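Local coordinates for MIP07328p (PDB 6FKK), which is a Drosophila semaphorin whose extracellular sema and PSI domains probably act as a chemorepellent axon guidance cue by binding a semaphorin receptor, at residues 43-48 with 57-62; 27-32 with 85-90; 35-40 with 48-53; 108-113 with 136-141. All blocks are in the same frame, centred on the assembly; numbering follows the deposited sequence.

Contact 1. Residues 43-48 with 57-62; sequences KDVIYN and IARLEW. With NAG (2-acetamido-2-deoxy-beta-D-glucopyranose), chain C.
Arg59 and Val45 meet on one face of an antiparallel strand pair, and the arginine can be followed outward. Its CB starts on the face it shares with Val45, Tyr47 and Glu61. CG lies 3.6 Å from Val45 CG1, and CD passes the same methyl. A bend at chi3 (-50°) then carries the guanidinium alongside the Tyr47 ring. Arg59 NE is 3.8 Å from Tyr47 CE2, and the ring and guanidinium planes stand 79° apart. Arg59 NH1 comes to the ring edge and also makes a salt bridge with Glu56. Val45 CG1 lies over one face of the Tyr47 ring, toward its rim, while Val45 CG2 rests 3.7 Å from Glu61 CG. With an alanine at Val45 both methyls go, which would probably uncover one face of the Tyr47 ring and leave Arg59 CG and Glu61 CG without their apolar neighbour. On the other face, Ile46 CG2 packs 3.6 Å from Leu60 CB. Asn48 CB faces Ala58 CB there, and Asn48 ND2 is bonded to C1 of the NAG. Backbone bonds join the strands, among them Ile46 N to Leu60 O at 2.9 Å. Asn48 O accepts from both Ile57 N (2.8 Å) and Ala58 N (3.2 Å). This is a classic beta bulge in the hairpin of strands 45-50 and 56-61, the outer pair of a four-stranded antiparallel sheet, as in a blade of the sema beta-propeller.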
# COMPACT_ATOMS: atom_id res chain seq x y z
N LYS A 43 -15.38 -14.00 -3.12
CA LYS A 43 -15.79 -14.99 -4.11
C LYS A 43 -17.28 -14.85 -4.37
O LYS A 43 -18.10 -15.07 -3.47
CB LYS A 43 -15.45 -16.39 -3.63
CG LYS A 43 -15.96 -17.49 -4.54
CD LYS A 43 -15.51 -18.87 -4.08
CE LYS A 43 -15.99 -19.16 -2.66
NZ LYS A 43 -15.70 -20.57 -2.26
N ASP A 44 -17.63 -14.44 -5.59
CA ASP A 44 -19.01 -14.38 -6.07
C ASP A 44 -19.84 -13.31 -5.36
O ASP A 44 -20.99 -13.08 -5.73
CB ASP A 44 -19.69 -15.74 -5.93
CG ASP A 44 -19.08 -16.80 -6.84
OD1 ASP A 44 -18.53 -16.43 -7.90
OD2 ASP A 44 -19.16 -18.00 -6.50
N VAL A 45 -19.29 -12.67 -4.33
CA VAL A 45 -20.03 -11.71 -3.52
C VAL A 45 -19.15 -10.50 -3.23
O VAL A 45 -17.92 -10.61 -3.15
CB VAL A 45 -20.54 -12.33 -2.20
CG1 VAL A 45 -21.48 -11.39 -1.48
CG2 VAL A 45 -21.23 -13.67 -2.44
N ILE A 46 -19.78 -9.34 -3.08
CA ILE A 46 -19.17 -8.16 -2.49
C ILE A 46 -20.05 -7.72 -1.32
O ILE A 46 -21.28 -7.69 -1.44
CB ILE A 46 -18.99 -7.02 -3.51
CG1 ILE A 46 -18.39 -5.79 -2.85
CG2 ILE A 46 -20.30 -6.69 -4.20
CD1 ILE A 46 -18.16 -4.63 -3.80
N TYR A 47 -19.42 -7.41 -0.19
CA TYR A 47 -20.13 -7.16 1.06
C TYR A 47 -19.99 -5.71 1.49
O TYR A 47 -18.90 -5.13 1.41
CB TYR A 47 -19.60 -8.06 2.18
CG TYR A 47 -19.66 -9.55 1.89
CD1 TYR A 47 -18.60 -10.20 1.26
CD2 TYR A 47 -20.76 -10.30 2.27
CE1 TYR A 47 -18.65 -11.55 1.00
CE2 TYR A 47 -20.82 -11.66 2.01
CZ TYR A 47 -19.76 -12.28 1.38
OH TYR A 47 -19.81 -13.63 1.12
N ASN A 48 -21.10 -5.13 1.94
CA ASN A 48 -21.12 -3.82 2.59
C ASN A 48 -21.21 -4.08 4.09
O ASN A 48 -22.24 -4.56 4.58
CB ASN A 48 -22.28 -2.96 2.09
CG ASN A 48 -22.18 -1.50 2.52
OD1 ASN A 48 -21.23 -1.11 3.19
ND2 ASN A 48 -23.17 -0.69 2.13
N ILE A 57 -24.39 -5.23 6.20
CA ILE A 57 -25.49 -4.31 5.91
C ILE A 57 -26.11 -4.60 4.54
O ILE A 57 -27.32 -4.80 4.44
CB ILE A 57 -25.02 -2.84 6.01
CG1 ILE A 57 -24.61 -2.51 7.44
CG2 ILE A 57 -26.12 -1.90 5.53
CD1 ILE A 57 -25.73 -2.69 8.46
N ALA A 58 -25.30 -4.63 3.49
CA ALA A 58 -25.77 -4.86 2.13
C ALA A 58 -24.90 -5.89 1.44
O ALA A 58 -23.68 -5.90 1.61
CB ALA A 58 -25.79 -3.55 1.32
N ARG A 59 -25.53 -6.74 0.64
CA ARG A 59 -24.84 -7.82 -0.07
C ARG A 59 -25.21 -7.77 -1.54
O ARG A 59 -26.38 -7.63 -1.89
CB ARG A 59 -25.20 -9.19 0.52
CG ARG A 59 -24.67 -10.36 -0.29
CD ARG A 59 -24.98 -11.69 0.38
NE ARG A 59 -24.61 -11.69 1.79
CZ ARG A 59 -24.49 -12.79 2.53
NH1 ARG A 59 -24.15 -12.70 3.81
NH2 ARG A 59 -24.71 -13.98 1.99
N LEU A 60 -24.20 -7.90 -2.41
CA LEU A 60 -24.41 -7.99 -3.85
C LEU A 60 -23.71 -9.25 -4.34
O LEU A 60 -22.49 -9.37 -4.21
CB LEU A 60 -23.87 -6.74 -4.56
CG LEU A 60 -24.40 -6.37 -5.95
CD1 LEU A 60 -24.05 -4.93 -6.26
CD2 LEU A 60 -23.85 -7.29 -7.03
N GLU A 61 -24.48 -10.18 -4.90
CA GLU A 61 -23.96 -11.46 -5.35
C GLU A 61 -23.85 -11.48 -6.87
O GLU A 61 -24.70 -10.93 -7.58
CB GLU A 61 -24.85 -12.61 -4.87
CG GLU A 61 -24.76 -12.87 -3.38
CD GLU A 61 -25.59 -14.06 -2.93
OE1 GLU A 61 -26.64 -14.32 -3.56
OE2 GLU A 61 -25.20 -14.73 -1.95
N TRP A 62 -22.79 -12.12 -7.37
CA TRP A 62 -22.49 -12.14 -8.79
C TRP A 62 -21.73 -13.43 -9.08
O TRP A 62 -20.58 -13.58 -8.64
CB TRP A 62 -21.67 -10.91 -9.19
CG TRP A 62 -21.41 -10.76 -10.66
CD1 TRP A 62 -21.78 -11.62 -11.65
CD2 TRP A 62 -20.72 -9.68 -11.29
NE1 TRP A 62 -21.37 -11.13 -12.87
CE2 TRP A 62 -20.71 -9.95 -12.68
CE3 TRP A 62 -20.11 -8.51 -10.83
CZ2 TRP A 62 -20.12 -9.09 -13.60
CZ3 TRP A 62 -19.52 -7.66 -11.75
CH2 TRP A 62 -19.53 -7.95 -13.11
C1 NAG C . -23.16 0.71 2.48
C2 NAG C . -23.57 1.63 1.33
C3 NAG C . -23.49 3.08 1.77
C4 NAG C . -24.42 3.30 2.96
C5 NAG C . -24.21 2.28 4.09
C6 NAG C . -25.38 2.27 5.05
C7 NAG C . -21.69 1.62 -0.40
C8 NAG C . -20.72 2.21 0.60
N2 NAG C . -22.95 1.38 0.03
O3 NAG C . -23.89 3.90 0.68
O4 NAG C . -24.20 4.60 3.49
O5 NAG C . -24.08 0.92 3.60
O6 NAG C . -26.61 2.52 4.39
O7 NAG C . -21.35 1.38 -1.56

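Contact 2. Residues 27-32 with 85-90; sequences YFKILD and YLRVYA
This contact is packing between two sheets of the sema propeller: Tyr27, Lys29, Leu31 and Asp32 of one sheet meet Tyr85, Arg87 and Tyr89 of the next. Strands 29-32 and 86-90 run nearly parallel, 12° apart, with their axes 6.8 Å from each other at the closest. They are the first strands of their four-stranded sheets, and side chains rather than paired backbones fill the space between them. Arg87 does most of the polar work. A bend at chi2 (-70°) turns its chain toward segment 27-32. Arg87 NH2 gives a hydrogen bond to Tyr27 O at 3.0 Å. Arg87 NH1 turns back to Leu86 O, 3.1 Å away, in its own strand. Lys29 CB lies over one face of the guanidinium, 3.4 Å from Arg87 NH1. A leucine in place of Arg87 would probably leave Tyr27 O without this donor and Lys29 CB without the flat group beneath it. Tyr27 brings its ring edge to Tyr85, with Tyr27 CD2 3.9 Å from Tyr85 CE2. Tyr85 OH has its own acceptor in Trp80 O. At the other end, Leu31 CD2 reaches the backbone at Arg87 O, 3.5 Å away, and Leu31 CB meets Tyr89 CB. Asp32 CB approaches the Tyr89 ring obliquely, 3.6 Å from Tyr89 CD2. Strand 37-41 pairs with 29-33 on one side of the contact, strand 97-101 pairs with 86-91 on the other, and Ile46 of strand 45-50 touches both Leu31 and Leu86.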
# COMPACT_ATOMS: atom_id res chain seq x y z
N TYR A 27 -11.14 -15.54 -0.20
CA TYR A 27 -10.09 -14.61 -0.61
C TYR A 27 -10.61 -13.17 -0.61
O TYR A 27 -10.83 -12.56 -1.66
CB TYR A 27 -9.52 -15.00 -1.97
CG TYR A 27 -8.68 -16.25 -1.95
CD1 TYR A 27 -7.45 -16.27 -1.31
CD2 TYR A 27 -9.10 -17.42 -2.58
CE1 TYR A 27 -6.67 -17.41 -1.29
CE2 TYR A 27 -8.33 -18.56 -2.57
CZ TYR A 27 -7.11 -18.55 -1.92
OH TYR A 27 -6.34 -19.69 -1.91
N PHE A 28 -10.80 -12.65 0.60
CA PHE A 28 -11.33 -11.30 0.76
C PHE A 28 -10.35 -10.26 0.24
O PHE A 28 -9.13 -10.45 0.25
CB PHE A 28 -11.64 -11.03 2.24
CG PHE A 28 -12.89 -11.71 2.73
CD1 PHE A 28 -13.94 -11.96 1.88
CD2 PHE A 28 -13.00 -12.09 4.06
CE1 PHE A 28 -15.09 -12.59 2.33
CE2 PHE A 28 -14.15 -12.71 4.52
CZ PHE A 28 -15.19 -12.96 3.66
N LYS A 29 -10.90 -9.13 -0.20
CA LYS A 29 -10.11 -7.99 -0.65
C LYS A 29 -10.92 -6.72 -0.39
O LYS A 29 -12.09 -6.65 -0.76
CB LYS A 29 -9.76 -8.10 -2.14
CG LYS A 29 -9.17 -6.83 -2.75
CD LYS A 29 -7.70 -6.65 -2.41
CE LYS A 29 -7.14 -5.39 -3.05
NZ LYS A 29 -7.34 -5.37 -4.53
N ILE A 30 -10.29 -5.74 0.25
CA ILE A 30 -10.96 -4.48 0.56
C ILE A 30 -10.98 -3.61 -0.69
O ILE A 30 -9.95 -3.38 -1.32
CB ILE A 30 -10.26 -3.76 1.72
CG1 ILE A 30 -10.30 -4.62 2.99
CG2 ILE A 30 -10.91 -2.41 1.98
CD1 ILE A 30 -11.70 -4.90 3.49
N LEU A 31 -12.17 -3.14 -1.06
CA LEU A 31 -12.36 -2.33 -2.26
C LEU A 31 -12.59 -0.86 -1.97
O LEU A 31 -12.18 -0.01 -2.77
CB LEU A 31 -13.52 -2.87 -3.09
CG LEU A 31 -13.38 -4.32 -3.55
CD1 LEU A 31 -14.53 -4.72 -4.46
CD2 LEU A 31 -12.05 -4.53 -4.25
N ASP A 32 -13.24 -0.53 -0.85
CA ASP A 32 -13.47 0.86 -0.47
C ASP A 32 -13.79 0.89 1.02
O ASP A 32 -14.44 -0.01 1.54
CB ASP A 32 -14.61 1.49 -1.28
CG ASP A 32 -14.75 2.98 -1.03
OD1 ASP A 32 -13.86 3.74 -1.48
OD2 ASP A 32 -15.75 3.39 -0.40
N TYR A 85 -14.32 -13.60 -8.44
CA TYR A 85 -13.77 -12.80 -7.35
C TYR A 85 -13.83 -11.33 -7.75
O TYR A 85 -13.15 -10.91 -8.69
CB TYR A 85 -12.34 -13.22 -7.04
CG TYR A 85 -12.21 -14.65 -6.56
CD1 TYR A 85 -12.06 -15.70 -7.46
CD2 TYR A 85 -12.24 -14.96 -5.20
CE1 TYR A 85 -11.95 -17.00 -7.03
CE2 TYR A 85 -12.12 -16.26 -4.76
CZ TYR A 85 -11.98 -17.28 -5.68
OH TYR A 85 -11.86 -18.58 -5.23
N LEU A 86 -14.66 -10.56 -7.05
CA LEU A 86 -14.77 -9.14 -7.35
C LEU A 86 -13.55 -8.40 -6.84
O LEU A 86 -13.13 -8.59 -5.69
CB LEU A 86 -16.05 -8.56 -6.73
CG LEU A 86 -17.35 -8.84 -7.48
CD1 LEU A 86 -17.86 -10.25 -7.21
CD2 LEU A 86 -18.41 -7.81 -7.13
N ARG A 87 -12.96 -7.56 -7.69
CA ARG A 87 -11.68 -6.94 -7.38
C ARG A 87 -11.59 -5.46 -7.72
O ARG A 87 -10.56 -4.85 -7.41
CB ARG A 87 -10.54 -7.69 -8.11
CG ARG A 87 -10.20 -9.05 -7.52
CD ARG A 87 -9.53 -8.89 -6.17
NE ARG A 87 -9.14 -10.18 -5.59
CZ ARG A 87 -9.88 -10.85 -4.72
NH1 ARG A 87 -11.04 -10.37 -4.31
NH2 ARG A 87 -9.44 -12.01 -4.24
N VAL A 88 -12.60 -4.87 -8.35
CA VAL A 88 -12.54 -3.47 -8.78
C VAL A 88 -13.87 -2.80 -8.44
O VAL A 88 -14.93 -3.26 -8.88
CB VAL A 88 -12.25 -3.33 -10.28
CG1 VAL A 88 -12.29 -1.87 -10.70
CG2 VAL A 88 -10.91 -3.95 -10.63
N TYR A 89 -13.80 -1.72 -7.67
CA TYR A 89 -14.97 -0.90 -7.36
C TYR A 89 -14.62 0.57 -7.55
O TYR A 89 -13.51 1.01 -7.20
CB TYR A 89 -15.48 -1.13 -5.93
CG TYR A 89 -16.41 -0.03 -5.44
CD1 TYR A 89 -17.72 0.04 -5.88
CD2 TYR A 89 -15.96 0.94 -4.55
CE1 TYR A 89 -18.57 1.04 -5.44
CE2 TYR A 89 -16.80 1.95 -4.11
CZ TYR A 89 -18.11 1.99 -4.56
OH TYR A 89 -18.95 2.99 -4.12
N ALA A 90 -15.56 1.33 -8.09
CA ALA A 90 -15.38 2.76 -8.28
C ALA A 90 -16.74 3.43 -8.35
O ALA A 90 -17.65 2.93 -9.01
CB ALA A 90 -14.57 3.06 -9.55

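Contact 3. Residues 35-40 with 48-53; sequences DEFVLV and NVSLNG. With NAG (2-acetamido-2-deoxy-beta-D-glucopyranose), chain C.
Val38 and Leu51 form the apolar centre, with Val38 CG1 3.7 Å from Leu51 CD2 and the two side chains crossing at about a right angle. Val38 CG1 sits between the backbone N and the carbonyl carbon (chi1 61°). That turn points it at the neighbouring strand, where it also lies 4.0 Å from Val49 CB. Val40 CG2 and Val49 CG2 extend the same face more loosely. Leu51 CD1 reaches back to the backbone of Asp35.

The other face carries Phe37, Leu39, Asn48 and Ser50. Phe37 CE1 lies 3.8 Å from Ser50 CB. The first sugar on Asn48 leans back over this face. NAG C5 stands over the centre of the Phe37 ring, 3.5 Å above its plane, and NAG C6 is 3.3 Å from Phe37 CZ. This is a CH-pi type of stacking of a sugar on an aromatic ring. Leu39 CD1 touches the acetyl methyl, NAG C8, at 3.5 Å. The glycan thus has an apolar bed beside its anchor.

Between the faces, Val38 and Val49 exchange two backbone hydrogen bonds, both 3.0 Å. Leu51 N bonds to Glu36 O just beyond them. At the polar edge, Ser50 OG donates to Asn52 OD1 within the turn that follows the strand. Strands 37-41 and 45-50 form a hairpin in the middle of their sheet. Strand 29-33 flanks it on one side, where Ile30 touches Val38 and Val40. Strand 56-61 flanks it on the other, where Ile57 touches Phe37 and Ser50.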
# COMPACT_ATOMS: atom_id res chain seq x y z
N ASP A 35 -14.67 5.66 7.66
CA ASP A 35 -14.70 5.45 9.11
C ASP A 35 -15.91 4.65 9.58
O ASP A 35 -15.92 4.21 10.74
CB ASP A 35 -14.68 6.80 9.83
CG ASP A 35 -13.29 7.21 10.27
OD1 ASP A 35 -12.34 6.42 10.07
OD2 ASP A 35 -13.14 8.32 10.82
N GLU A 36 -16.91 4.43 8.73
CA GLU A 36 -18.14 3.77 9.16
C GLU A 36 -18.49 2.52 8.37
O GLU A 36 -19.05 1.59 8.95
CB GLU A 36 -19.31 4.76 9.09
CG GLU A 36 -19.15 5.96 10.00
CD GLU A 36 -20.25 6.99 9.82
OE1 GLU A 36 -21.07 6.83 8.90
OE2 GLU A 36 -20.29 7.96 10.61
N PHE A 37 -18.19 2.47 7.07
CA PHE A 37 -18.55 1.33 6.24
C PHE A 37 -17.37 0.94 5.36
O PHE A 37 -16.55 1.78 4.98
CB PHE A 37 -19.78 1.63 5.38
CG PHE A 37 -21.03 1.86 6.18
CD1 PHE A 37 -21.85 0.80 6.53
CD2 PHE A 37 -21.37 3.13 6.60
CE1 PHE A 37 -22.99 1.00 7.27
CE2 PHE A 37 -22.52 3.34 7.34
CZ PHE A 37 -23.32 2.27 7.69
N VAL A 38 -17.29 -0.35 5.05
CA VAL A 38 -16.19 -0.91 4.27
C VAL A 38 -16.76 -1.93 3.29
O VAL A 38 -17.69 -2.67 3.61
CB VAL A 38 -15.12 -1.55 5.18
CG1 VAL A 38 -15.71 -2.69 6.00
CG2 VAL A 38 -13.93 -2.03 4.36
N LEU A 39 -16.20 -1.94 2.08
CA LEU A 39 -16.59 -2.88 1.03
C LEU A 39 -15.55 -3.98 0.93
O LEU A 39 -14.35 -3.71 0.92
CB LEU A 39 -16.75 -2.17 -0.31
CG LEU A 39 -18.11 -1.54 -0.65
CD1 LEU A 39 -18.46 -0.43 0.33
CD2 LEU A 39 -18.12 -1.02 -2.08
N VAL A 40 -16.02 -5.23 0.84
CA VAL A 40 -15.14 -6.40 0.80
C VAL A 40 -15.47 -7.19 -0.46
O VAL A 40 -16.55 -7.80 -0.55
CB VAL A 40 -15.30 -7.27 2.05
CG1 VAL A 40 -14.32 -8.43 2.01
CG2 VAL A 40 -15.09 -6.43 3.31
N ASN A 48 -21.10 -5.13 1.94
CA ASN A 48 -21.12 -3.82 2.59
C ASN A 48 -21.21 -4.08 4.09
O ASN A 48 -22.24 -4.56 4.58
CB ASN A 48 -22.28 -2.96 2.09
CG ASN A 48 -22.18 -1.50 2.52
OD1 ASN A 48 -21.23 -1.11 3.19
ND2 ASN A 48 -23.17 -0.69 2.13
N VAL A 49 -20.14 -3.80 4.82
CA VAL A 49 -20.00 -4.20 6.22
C VAL A 49 -19.84 -2.96 7.08
O VAL A 49 -18.97 -2.12 6.83
CB VAL A 49 -18.80 -5.15 6.41
CG1 VAL A 49 -18.68 -5.57 7.86
CG2 VAL A 49 -18.92 -6.36 5.50
N SER A 50 -20.68 -2.86 8.11
CA SER A 50 -20.55 -1.77 9.07
C SER A 50 -19.38 -2.04 10.02
O SER A 50 -19.11 -3.19 10.38
CB SER A 50 -21.85 -1.61 9.86
OG SER A 50 -21.70 -0.65 10.89
N LEU A 51 -18.68 -0.98 10.41
CA LEU A 51 -17.45 -1.12 11.18
C LEU A 51 -17.66 -1.14 12.69
O LEU A 51 -16.73 -1.49 13.42
CB LEU A 51 -16.47 0.01 10.83
CG LEU A 51 -15.73 -0.14 9.51
CD1 LEU A 51 -14.67 0.94 9.35
CD2 LEU A 51 -15.11 -1.52 9.41
N ASN A 52 -18.85 -0.79 13.18
CA ASN A 52 -19.05 -0.74 14.63
C ASN A 52 -19.10 -2.14 15.23
O ASN A 52 -18.57 -2.37 16.32
CB ASN A 52 -20.33 0.04 14.96
CG ASN A 52 -21.57 -0.59 14.37
OD1 ASN A 52 -21.50 -1.40 13.45
ND2 ASN A 52 -22.73 -0.21 14.90
N GLY A 53 -19.72 -3.09 14.53
CA GLY A 53 -19.81 -4.45 15.03
C GLY A 53 -19.44 -5.50 14.01
O GLY A 53 -19.69 -6.69 14.21
C1 NAG C . -23.16 0.71 2.48
C2 NAG C . -23.57 1.63 1.33
C3 NAG C . -23.49 3.08 1.77
C4 NAG C . -24.42 3.30 2.96
C5 NAG C . -24.21 2.28 4.09
C6 NAG C . -25.38 2.27 5.05
C7 NAG C . -21.69 1.62 -0.40
C8 NAG C . -20.72 2.21 0.60
N2 NAG C . -22.95 1.38 0.03
O3 NAG C . -23.89 3.90 0.68
O4 NAG C . -24.20 4.60 3.49
O5 NAG C . -24.08 0.92 3.60
O6 NAG C . -26.61 2.52 4.39
O7 NAG C . -21.35 1.38 -1.56

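Contact 4. Residues 108-113 with 136-141; sequences RCRHYT and SRDVEA
Cys109 pairs with Val139 in an antiparallel register, the strands running 172° apart, with Cys109 N bonded to Val139 O at 3.0 Å. Near the other end, Ser136 and Arg137 both face His111 in a classic beta bulge. There His111 N bonds to Arg137 O. The side chains centre on Asp138, whose carboxylate is shared by two arginines. Arg108 NE makes a salt bridge to Asp138 OD1 at 3.2 Å, on the syn side but tilted from the carboxylate plane, and Arg108 NH2 adds a weak bond to the same oxygen. Bends at chi2 and chi3 fold Arg108 back, so that one face of its guanidinium lies over the backbone at Val139 and Glu140. Arg110 stays extended. Arg110 NE makes a salt bridge to Asp138 OD2 at 3.0 Å, from above the carboxylate plane. Arg110 NH1 donates to Tyr112 OH, also at 3.0 Å, and Trp62 adds a cation-pi contact. On the other face, His111 and Arg137 lie side by side, with His111 ND1 3.3 Å from Arg137 CB. Ala141 CB packs 3.5 Å from Cys109 SG, and Cys109 is tied to Cys100 of the neighbouring strand by a disulfide. Strand 135-140 is outermost in its sheet, and several of its polar residues are exposed. Two positive groups would probably keep Asp138 ionised, and the salt-bridge network links this strand to strand 108-112 through side chains as well as backbone.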
# COMPACT_ATOMS: atom_id res chain seq x y z
N ARG A 108 -14.91 -9.35 -16.48
CA ARG A 108 -15.93 -8.45 -17.01
C ARG A 108 -16.11 -7.28 -16.06
O ARG A 108 -15.74 -7.36 -14.88
CB ARG A 108 -17.27 -9.18 -17.21
CG ARG A 108 -17.18 -10.50 -17.96
CD ARG A 108 -17.08 -10.28 -19.46
NE ARG A 108 -18.33 -9.77 -20.01
CZ ARG A 108 -18.57 -9.64 -21.31
NH1 ARG A 108 -17.65 -10.00 -22.20
NH2 ARG A 108 -19.74 -9.16 -21.73
N CYS A 109 -16.67 -6.19 -16.57
CA CYS A 109 -17.03 -5.03 -15.77
C CYS A 109 -18.51 -4.71 -15.96
O CYS A 109 -19.09 -4.98 -17.01
CB CYS A 109 -16.19 -3.80 -16.13
SG CYS A 109 -14.46 -3.86 -15.60
N ARG A 110 -19.10 -4.11 -14.93
CA ARG A 110 -20.51 -3.76 -14.96
C ARG A 110 -20.71 -2.39 -14.33
O ARG A 110 -19.93 -1.95 -13.48
CB ARG A 110 -21.38 -4.78 -14.21
CG ARG A 110 -21.75 -6.02 -15.01
CD ARG A 110 -22.75 -6.86 -14.22
NE ARG A 110 -22.97 -8.17 -14.81
CZ ARG A 110 -23.65 -9.15 -14.22
NH1 ARG A 110 -24.18 -8.95 -13.02
NH2 ARG A 110 -23.81 -10.32 -14.83
N HIS A 111 -21.78 -1.71 -14.76
CA HIS A 111 -22.23 -0.47 -14.16
C HIS A 111 -23.59 -0.69 -13.51
O HIS A 111 -24.45 -1.36 -14.08
CB HIS A 111 -22.31 0.65 -15.20
CG HIS A 111 -20.99 1.00 -15.81
ND1 HIS A 111 -20.36 0.19 -16.73
CD2 HIS A 111 -20.18 2.07 -15.64
CE1 HIS A 111 -19.22 0.75 -17.10
NE2 HIS A 111 -19.09 1.89 -16.45
N TYR A 112 -23.77 -0.13 -12.32
CA TYR A 112 -24.97 -0.37 -11.52
C TYR A 112 -25.64 0.94 -11.16
O TYR A 112 -25.05 2.02 -11.23
CB TYR A 112 -24.64 -1.16 -10.24
CG TYR A 112 -24.37 -2.63 -10.48
CD1 TYR A 112 -23.10 -3.08 -10.80
CD2 TYR A 112 -25.39 -3.57 -10.37
CE1 TYR A 112 -22.85 -4.43 -11.01
CE2 TYR A 112 -25.15 -4.91 -10.59
CZ TYR A 112 -23.88 -5.34 -10.90
OH TYR A 112 -23.63 -6.68 -11.11
N THR A 113 -26.91 0.83 -10.75
CA THR A 113 -27.69 1.97 -10.30
C THR A 113 -28.73 1.54 -9.27
O THR A 113 -29.47 0.58 -9.49
CB THR A 113 -28.40 2.68 -11.46
OG1 THR A 113 -27.43 3.24 -12.35
CG2 THR A 113 -29.31 3.78 -10.94
N SER A 136 -26.49 -1.60 -15.58
CA SER A 136 -26.52 -0.61 -16.65
C SER A 136 -25.66 -1.02 -17.84
O SER A 136 -26.00 -0.71 -18.98
CB SER A 136 -26.06 0.75 -16.12
OG SER A 136 -26.90 1.22 -15.08
N ARG A 137 -24.55 -1.72 -17.59
CA ARG A 137 -23.62 -2.07 -18.65
C ARG A 137 -22.91 -3.37 -18.28
O ARG A 137 -22.83 -3.74 -17.11
CB ARG A 137 -22.62 -0.94 -18.90
CG ARG A 137 -21.73 -1.11 -20.12
CD ARG A 137 -20.84 0.10 -20.34
NE ARG A 137 -19.90 -0.12 -21.44
CZ ARG A 137 -20.20 0.06 -22.72
NH1 ARG A 137 -21.42 0.44 -23.08
NH2 ARG A 137 -19.28 -0.16 -23.65
N ASP A 138 -22.41 -4.06 -19.30
CA ASP A 138 -21.63 -5.28 -19.13
C ASP A 138 -20.73 -5.42 -20.34
O ASP A 138 -21.23 -5.51 -21.47
CB ASP A 138 -22.54 -6.50 -18.97
CG ASP A 138 -21.80 -7.73 -18.46
OD1 ASP A 138 -20.59 -7.88 -18.76
OD2 ASP A 138 -22.43 -8.55 -17.76
N VAL A 139 -19.42 -5.43 -20.12
CA VAL A 139 -18.44 -5.40 -21.20
C VAL A 139 -17.17 -6.12 -20.73
O VAL A 139 -16.98 -6.38 -19.54
CB VAL A 139 -18.12 -3.95 -21.64
CG1 VAL A 139 -17.17 -3.28 -20.66
CG2 VAL A 139 -17.58 -3.91 -23.07
N GLU A 140 -16.30 -6.43 -21.69
CA GLU A 140 -15.02 -7.06 -21.40
C GLU A 140 -14.21 -6.23 -20.41
O GLU A 140 -14.34 -5.00 -20.34
CB GLU A 140 -14.21 -7.24 -22.68
CG GLU A 140 -14.07 -5.96 -23.49
CD GLU A 140 -12.79 -5.91 -24.30
OE1 GLU A 140 -11.80 -6.55 -23.89
OE2 GLU A 140 -12.77 -5.22 -25.35
N ALA A 141 -13.35 -6.91 -19.64
CA ALA A 141 -12.45 -6.25 -18.70
C ALA A 141 -11.00 -6.65 -18.92
O ALA A 141 -10.18 -6.56 -18.00
CB ALA A 141 -12.86 -6.56 -17.25

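Contacts 1 and 3 join three successive strands of one four-stranded sheet and share strand 45-50. Both involve Asn48 with its glycan. Contact 3 joins inner strands and is the more buried. Contact 1 reaches the outer strand, and charged residues line one of its faces. Contact 4 is the corresponding outer pair of the next sheet, and salt bridges are prominent there, with little apolar packing between its side chains. Contact 2 differs in kind: it lies nearest the centre of the chain and joins the first strands of the two sheets through side chains. Contact 1 touches all the others: Lys43 packs on Tyr85, Tyr47 pairs with Val40, and Trp62 lies against Arg110. Contacts 3 and 4 do not touch.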